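Local coordinates for ComZ (Thermus thermophilus, PDB 6QVI), which is a competence-associated pilin that probably acts as a DNA receptor at the pilus tip, joining a pseudopilin-like domain to a beta-solenoid domain, at residues I379-Q392 against G411-F425. Numbering follows the deposited sequence.
Sequences IDAVLNRPVDYRAQ and GNLDINGNLLPDATF
Over one face of the Tyr389 ring sits Pro421, its CA 3.5 Å from the ring centroid and almost on the ring normal, a CH-pi contact. At the ring's edge, in plane, Leu419 CD1 approaches CD2 to 3.7 Å. With CG lodged between the backbone N and the carbonyl carbon (chi1 72°), the phenol leans across to the neighbouring strand, and its OH is hydrogen-bonded to Met449 O. Were Tyr389 an alanine, Pro421 would probably lose its aromatic cover and the Met449 carbonyl this donor. The Arg390 guanidinium, too, is met over one face: Asp422 OD2 is 3.6 Å from NH1, well out of the guanidinium plane, so the salt bridge is one of charge alone. The Asp422 carboxylate is also held by its own chain, OD1 accepting from Thr424 N in an Asx turn and OD2 from Phe425 N. Asp388 OD2 comes within 3.8 Å of Asp422 OD1, a like-charge approach probably eased by the Asp388-Arg197 salt bridge. These residues belong to two successive rungs of the beta-solenoid, where strands 380-383 and 387-392 pair in parallel register with 413-415 and 419-421, the second pair splayed by 42°, joined by backbone hydrogen bonds such as Tyr389 N to Leu420 O, and the chain bends between them at Asn384-Pro386 and Asn416-Asn418. Gly417 lies against Pro386 across the two bends, where a CB would run into Pro386 N. Leu383, Leu413, Val387 and Leu419 turn, like Tyr389, to the inner side of the bend, Leu383 CD1 meeting Leu413 CD1 at 4.0 Å. Farther along, Asp380 and Asn412 lie side by side, Asp380 OD2 taking the Asn412 backbone N at 2.8 Å from above the carboxylate plane, while Asn412 ND2 adds weak bonds to both carboxylate oxygens and Asn412 OD1 accepts from Asp440 N.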
loop_
_atom_site.group_PDB
_atom_site.type_symbol
_atom_site.label_atom_id
_atom_site.label_comp_id
_atom_site.label_asym_id
_atom_site.label_seq_id
_atom_site.Cartn_x
_atom_site.Cartn_y
_atom_site.Cartn_z
ATOM N N ILE A 379 9.101 -24.998 6.950
ATOM C CA ILE A 379 8.885 -25.723 5.707
ATOM C C ILE A 379 9.248 -24.758 4.595
ATOM O O ILE A 379 8.949 -23.568 4.697
ATOM C CB ILE A 379 7.420 -26.182 5.563
ATOM C CG1 ILE A 379 7.132 -27.399 6.453
ATOM C CG2 ILE A 379 7.074 -26.455 4.098
ATOM C CD1 ILE A 379 5.659 -27.780 6.485
ATOM N N ASP A 380 9.992 -25.228 3.609
ATOM C CA ASP A 380 10.177 -24.434 2.414
ATOM C C ASP A 380 9.136 -24.844 1.378
ATOM O O ASP A 380 8.524 -25.911 1.459
ATOM C CB ASP A 380 11.602 -24.589 1.887
ATOM C CG ASP A 380 12.623 -23.843 2.763
ATOM O OD1 ASP A 380 13.862 -24.012 2.611
ATOM O OD2 ASP A 380 12.156 -23.057 3.622
ATOM N N ALA A 381 8.914 -23.974 0.409
ATOM C CA ALA A 381 7.989 -24.295 -0.659
ATOM C C ALA A 381 8.655 -23.988 -1.980
ATOM O O ALA A 381 9.304 -22.948 -2.112
ATOM C CB ALA A 381 6.673 -23.506 -0.509
ATOM N N VAL A 382 8.502 -24.886 -2.951
ATOM C CA VAL A 382 8.918 -24.604 -4.317
ATOM C C VAL A 382 7.737 -25.014 -5.192
ATOM O O VAL A 382 7.116 -26.062 -4.950
ATOM C CB VAL A 382 10.210 -25.374 -4.728
ATOM C CG1 VAL A 382 11.296 -25.318 -3.604
ATOM C CG2 VAL A 382 9.930 -26.734 -5.322
ATOM N N LEU A 383 7.328 -24.120 -6.098
ATOM C CA LEU A 383 6.373 -24.429 -7.155
ATOM C C LEU A 383 7.203 -24.535 -8.409
ATOM O O LEU A 383 7.780 -23.538 -8.864
ATOM C CB LEU A 383 5.286 -23.369 -7.320
ATOM C CG LEU A 383 4.299 -23.105 -6.217
ATOM C CD1 LEU A 383 4.964 -22.252 -5.224
ATOM C CD2 LEU A 383 3.155 -22.357 -6.851
ATOM N N ASN A 384 7.284 -25.740 -8.947
ATOM C CA ASN A 384 8.269 -26.022 -9.966
ATOM C C ASN A 384 7.704 -26.017 -11.371
ATOM O O ASN A 384 8.462 -26.247 -12.314
ATOM C CB ASN A 384 8.924 -27.363 -9.673
ATOM C CG ASN A 384 10.348 -27.416 -10.131
ATOM O OD1 ASN A 384 11.190 -28.065 -9.516
ATOM N ND2 ASN A 384 10.629 -26.743 -11.241
ATOM N N ARG A 385 6.432 -25.690 -11.558
ATOM C CA ARG A 385 5.881 -25.677 -12.904
ATOM C C ARG A 385 4.846 -24.567 -12.992
ATOM O O ARG A 385 4.289 -24.156 -11.969
ATOM C CB ARG A 385 5.260 -27.036 -13.276
ATOM C CG ARG A 385 6.229 -28.207 -13.118
ATOM C CD ARG A 385 6.167 -29.206 -14.262
ATOM N NE ARG A 385 4.834 -29.294 -14.828
ATOM C CZ ARG A 385 4.598 -29.679 -16.072
ATOM N NH1 ARG A 385 5.615 -30.000 -16.864
ATOM N NH2 ARG A 385 3.355 -29.729 -16.530
ATOM N N PRO A 386 4.585 -24.042 -14.195
ATOM C CA PRO A 386 3.541 -23.024 -14.369
ATOM C C PRO A 386 2.215 -23.458 -13.759
ATOM O O PRO A 386 1.810 -24.624 -13.866
ATOM C CB PRO A 386 3.436 -22.887 -15.888
ATOM C CG PRO A 386 4.800 -23.186 -16.373
ATOM C CD PRO A 386 5.376 -24.225 -15.429
ATOM N N VAL A 387 1.575 -22.531 -13.077
ATOM C CA VAL A 387 0.386 -22.863 -12.356
ATOM C C VAL A 387 -0.553 -21.695 -12.254
ATOM O O VAL A 387 -0.147 -20.593 -12.045
ATOM C CB VAL A 387 0.828 -23.316 -10.964
ATOM C CG1 VAL A 387 1.911 -22.408 -10.462
ATOM C CG2 VAL A 387 -0.306 -23.391 -9.977
ATOM N N ASP A 388 -1.824 -21.965 -12.441
ATOM C CA ASP A 388 -2.869 -20.992 -12.368
ATOM C C ASP A 388 -3.386 -21.043 -10.970
ATOM O O ASP A 388 -3.446 -22.110 -10.387
ATOM C CB ASP A 388 -4.005 -21.405 -13.275
ATOM C CG ASP A 388 -4.060 -20.612 -14.526
ATOM O OD1 ASP A 388 -2.996 -20.211 -15.022
ATOM O OD2 ASP A 388 -5.174 -20.409 -15.021
ATOM N N TYR A 389 -3.788 -19.919 -10.414
ATOM C CA TYR A 389 -4.286 -19.996 -9.071
ATOM C C TYR A 389 -5.672 -19.501 -8.966
ATOM O O TYR A 389 -6.147 -18.840 -9.842
ATOM C CB TYR A 389 -3.362 -19.310 -8.086
ATOM C CG TYR A 389 -3.328 -17.815 -8.126
ATOM C CD1 TYR A 389 -4.422 -17.071 -7.787
ATOM C CD2 TYR A 389 -2.174 -17.154 -8.461
ATOM C CE1 TYR A 389 -4.371 -15.702 -7.805
ATOM C CE2 TYR A 389 -2.116 -15.790 -8.484
ATOM C CZ TYR A 389 -3.217 -15.075 -8.152
ATOM O OH TYR A 389 -3.145 -13.720 -8.172
ATOM N N ARG A 390 -6.328 -19.899 -7.898
ATOM C CA ARG A 390 -7.671 -19.492 -7.600
ATOM C C ARG A 390 -7.654 -19.360 -6.110
ATOM O O ARG A 390 -7.203 -20.258 -5.436
ATOM C CB ARG A 390 -8.658 -20.576 -7.974
ATOM C CG ARG A 390 -8.744 -20.889 -9.450
ATOM C CD ARG A 390 -9.449 -22.214 -9.677
ATOM N NE ARG A 390 -10.871 -22.065 -9.938
ATOM C CZ ARG A 390 -11.495 -22.668 -10.935
ATOM N NH1 ARG A 390 -10.816 -23.454 -11.744
ATOM N NH2 ARG A 390 -12.790 -22.487 -11.121
ATOM N N ALA A 391 -8.146 -18.258 -5.574
ATOM C CA ALA A 391 -8.109 -18.091 -4.143
ATOM C C ALA A 391 -9.299 -17.374 -3.601
ATOM O O ALA A 391 -9.769 -16.439 -4.195
ATOM C CB ALA A 391 -6.874 -17.324 -3.771
ATOM N N GLN A 392 -9.768 -17.795 -2.443
ATOM C CA GLN A 392 -10.887 -17.127 -1.843
ATOM C C GLN A 392 -10.902 -17.332 -0.375
ATOM O O GLN A 392 -10.260 -18.207 0.130
ATOM C CB GLN A 392 -12.187 -17.621 -2.432
ATOM C CG GLN A 392 -12.317 -19.116 -2.561
ATOM C CD GLN A 392 -13.754 -19.526 -2.760
ATOM O OE1 GLN A 392 -14.651 -19.013 -2.105
ATOM N NE2 GLN A 392 -13.978 -20.451 -3.668
ATOM N N GLY A 411 10.871 -21.445 5.768
ATOM C CA GLY A 411 10.530 -20.064 5.494
ATOM C C GLY A 411 10.899 -19.548 4.120
ATOM O O GLY A 411 10.675 -18.350 3.847
ATOM N N ASN A 412 11.450 -20.388 3.243
ATOM C CA ASN A 412 11.853 -19.924 1.920
ATOM C C ASN A 412 10.853 -20.380 0.868
ATOM O O ASN A 412 10.140 -21.372 1.038
ATOM C CB ASN A 412 13.253 -20.414 1.561
ATOM C CG ASN A 412 14.287 -19.973 2.569
ATOM O OD1 ASN A 412 14.735 -18.816 2.562
ATOM N ND2 ASN A 412 14.658 -20.884 3.464
ATOM N N LEU A 413 10.828 -19.640 -0.241
ATOM C CA LEU A 413 9.855 -19.834 -1.303
ATOM C C LEU A 413 10.567 -19.739 -2.644
ATOM O O LEU A 413 11.418 -18.865 -2.846
ATOM C CB LEU A 413 8.767 -18.747 -1.242
ATOM C CG LEU A 413 7.726 -18.696 -2.380
ATOM C CD1 LEU A 413 7.101 -20.094 -2.664
ATOM C CD2 LEU A 413 6.649 -17.584 -2.237
ATOM N N ASP A 414 10.219 -20.644 -3.558
ATOM C CA ASP A 414 10.784 -20.682 -4.905
ATOM C C ASP A 414 9.623 -20.807 -5.886
ATOM O O ASP A 414 8.800 -21.723 -5.758
ATOM C CB ASP A 414 11.789 -21.834 -5.063
ATOM C CG ASP A 414 13.199 -21.480 -4.531
ATOM O OD1 ASP A 414 13.307 -20.778 -3.508
ATOM O OD2 ASP A 414 14.216 -21.892 -5.152
ATOM N N ILE A 415 9.546 -19.876 -6.849
ATOM C CA ILE A 415 8.512 -19.874 -7.881
ATOM C C ILE A 415 9.253 -19.990 -9.209
ATOM O O ILE A 415 9.753 -18.987 -9.743
ATOM C CB ILE A 415 7.652 -18.610 -7.818
ATOM C CG1 ILE A 415 7.059 -18.462 -6.416
ATOM C CG2 ILE A 415 6.508 -18.647 -8.819
ATOM C CD1 ILE A 415 6.027 -17.360 -6.305
ATOM N N ASN A 416 9.333 -21.209 -9.758
ATOM C CA ASN A 416 10.205 -21.416 -10.907
ATOM C C ASN A 416 9.462 -21.438 -12.230
ATOM O O ASN A 416 10.092 -21.260 -13.278
ATOM C CB ASN A 416 10.999 -22.721 -10.762
ATOM C CG ASN A 416 11.726 -22.813 -9.432
ATOM O OD1 ASN A 416 12.235 -21.806 -8.927
ATOM N ND2 ASN A 416 11.831 -24.022 -8.886
ATOM N N GLY A 417 8.142 -21.594 -12.196
ATOM C CA GLY A 417 7.302 -21.460 -13.359
ATOM C C GLY A 417 6.440 -20.217 -13.228
ATOM O O GLY A 417 6.555 -19.438 -12.290
ATOM N N ASN A 418 5.592 -20.022 -14.228
ATOM C CA ASN A 418 4.684 -18.892 -14.191
ATOM C C ASN A 418 3.637 -19.107 -13.102
ATOM O O ASN A 418 3.298 -20.242 -12.741
ATOM C CB ASN A 418 4.009 -18.725 -15.544
ATOM C CG ASN A 418 4.943 -18.173 -16.585
ATOM O OD1 ASN A 418 6.033 -17.696 -16.267
ATOM N ND2 ASN A 418 4.539 -18.268 -17.846
ATOM N N LEU A 419 3.134 -17.999 -12.565
ATOM C CA LEU A 419 2.210 -18.035 -11.434
ATOM C C LEU A 419 1.175 -16.943 -11.681
ATOM O O LEU A 419 1.395 -15.781 -11.326
ATOM C CB LEU A 419 2.941 -17.814 -10.123
ATOM C CG LEU A 419 2.027 -17.725 -8.909
ATOM C CD1 LEU A 419 1.060 -18.915 -8.901
ATOM C CD2 LEU A 419 2.807 -17.622 -7.612
ATOM N N LEU A 420 0.054 -17.310 -12.287
ATOM C CA LEU A 420 -0.978 -16.342 -12.621
ATOM C C LEU A 420 -2.310 -16.718 -11.998
ATOM O O LEU A 420 -2.548 -17.884 -11.664
ATOM C CB LEU A 420 -1.146 -16.196 -14.142
ATOM C CG LEU A 420 -0.010 -15.592 -14.980
ATOM C CD1 LEU A 420 0.632 -14.424 -14.244
ATOM C CD2 LEU A 420 1.042 -16.613 -15.347
ATOM N N PRO A 421 -3.220 -15.779 -11.922
ATOM C CA PRO A 421 -4.529 -16.162 -11.424
ATOM C C PRO A 421 -5.274 -16.795 -12.560
ATOM O O PRO A 421 -5.026 -16.484 -13.702
ATOM C CB PRO A 421 -5.179 -14.836 -11.093
ATOM C CG PRO A 421 -4.478 -13.857 -11.935
ATOM C CD PRO A 421 -3.074 -14.332 -12.049
ATOM N N ASP A 422 -6.194 -17.691 -12.261
ATOM C CA ASP A 422 -6.941 -18.317 -13.328
ATOM C C ASP A 422 -8.019 -17.388 -13.805
ATOM O O ASP A 422 -8.907 -17.010 -13.054
ATOM C CB ASP A 422 -7.593 -19.619 -12.897
ATOM C CG ASP A 422 -8.869 -19.879 -13.645
ATOM O OD1 ASP A 422 -8.886 -19.712 -14.877
ATOM O OD2 ASP A 422 -9.864 -20.220 -13.002
ATOM N N ALA A 423 -7.983 -17.102 -15.094
ATOM C CA ALA A 423 -8.933 -16.215 -15.736
ATOM C C ALA A 423 -10.378 -16.542 -15.432
ATOM O O ALA A 423 -11.173 -15.664 -15.125
ATOM C CB ALA A 423 -8.712 -16.251 -17.231
ATOM N N THR A 424 -10.704 -17.816 -15.545
ATOM C CA THR A 424 -12.033 -18.302 -15.311
ATOM C C THR A 424 -12.548 -17.858 -13.978
ATOM O O THR A 424 -13.628 -17.302 -13.877
ATOM C CB THR A 424 -12.070 -19.828 -15.307
ATOM O OG1 THR A 424 -11.009 -20.357 -16.113
ATOM C CG2 THR A 424 -13.382 -20.299 -15.843
ATOM N N PHE A 425 -11.766 -18.085 -12.939
ATOM C CA PHE A 425 -12.238 -17.711 -11.629
ATOM C C PHE A 425 -12.427 -16.229 -11.444
ATOM O O PHE A 425 -13.539 -15.774 -11.251
ATOM C CB PHE A 425 -11.360 -18.256 -10.526
ATOM C CG PHE A 425 -12.013 -18.184 -9.195
ATOM C CD1 PHE A 425 -11.516 -17.375 -8.214
ATOM C CD2 PHE A 425 -13.161 -18.885 -8.954
ATOM C CE1 PHE A 425 -12.131 -17.292 -6.997
ATOM C CE2 PHE A 425 -13.787 -18.808 -7.739
ATOM C CZ PHE A 425 -13.270 -18.009 -6.758
#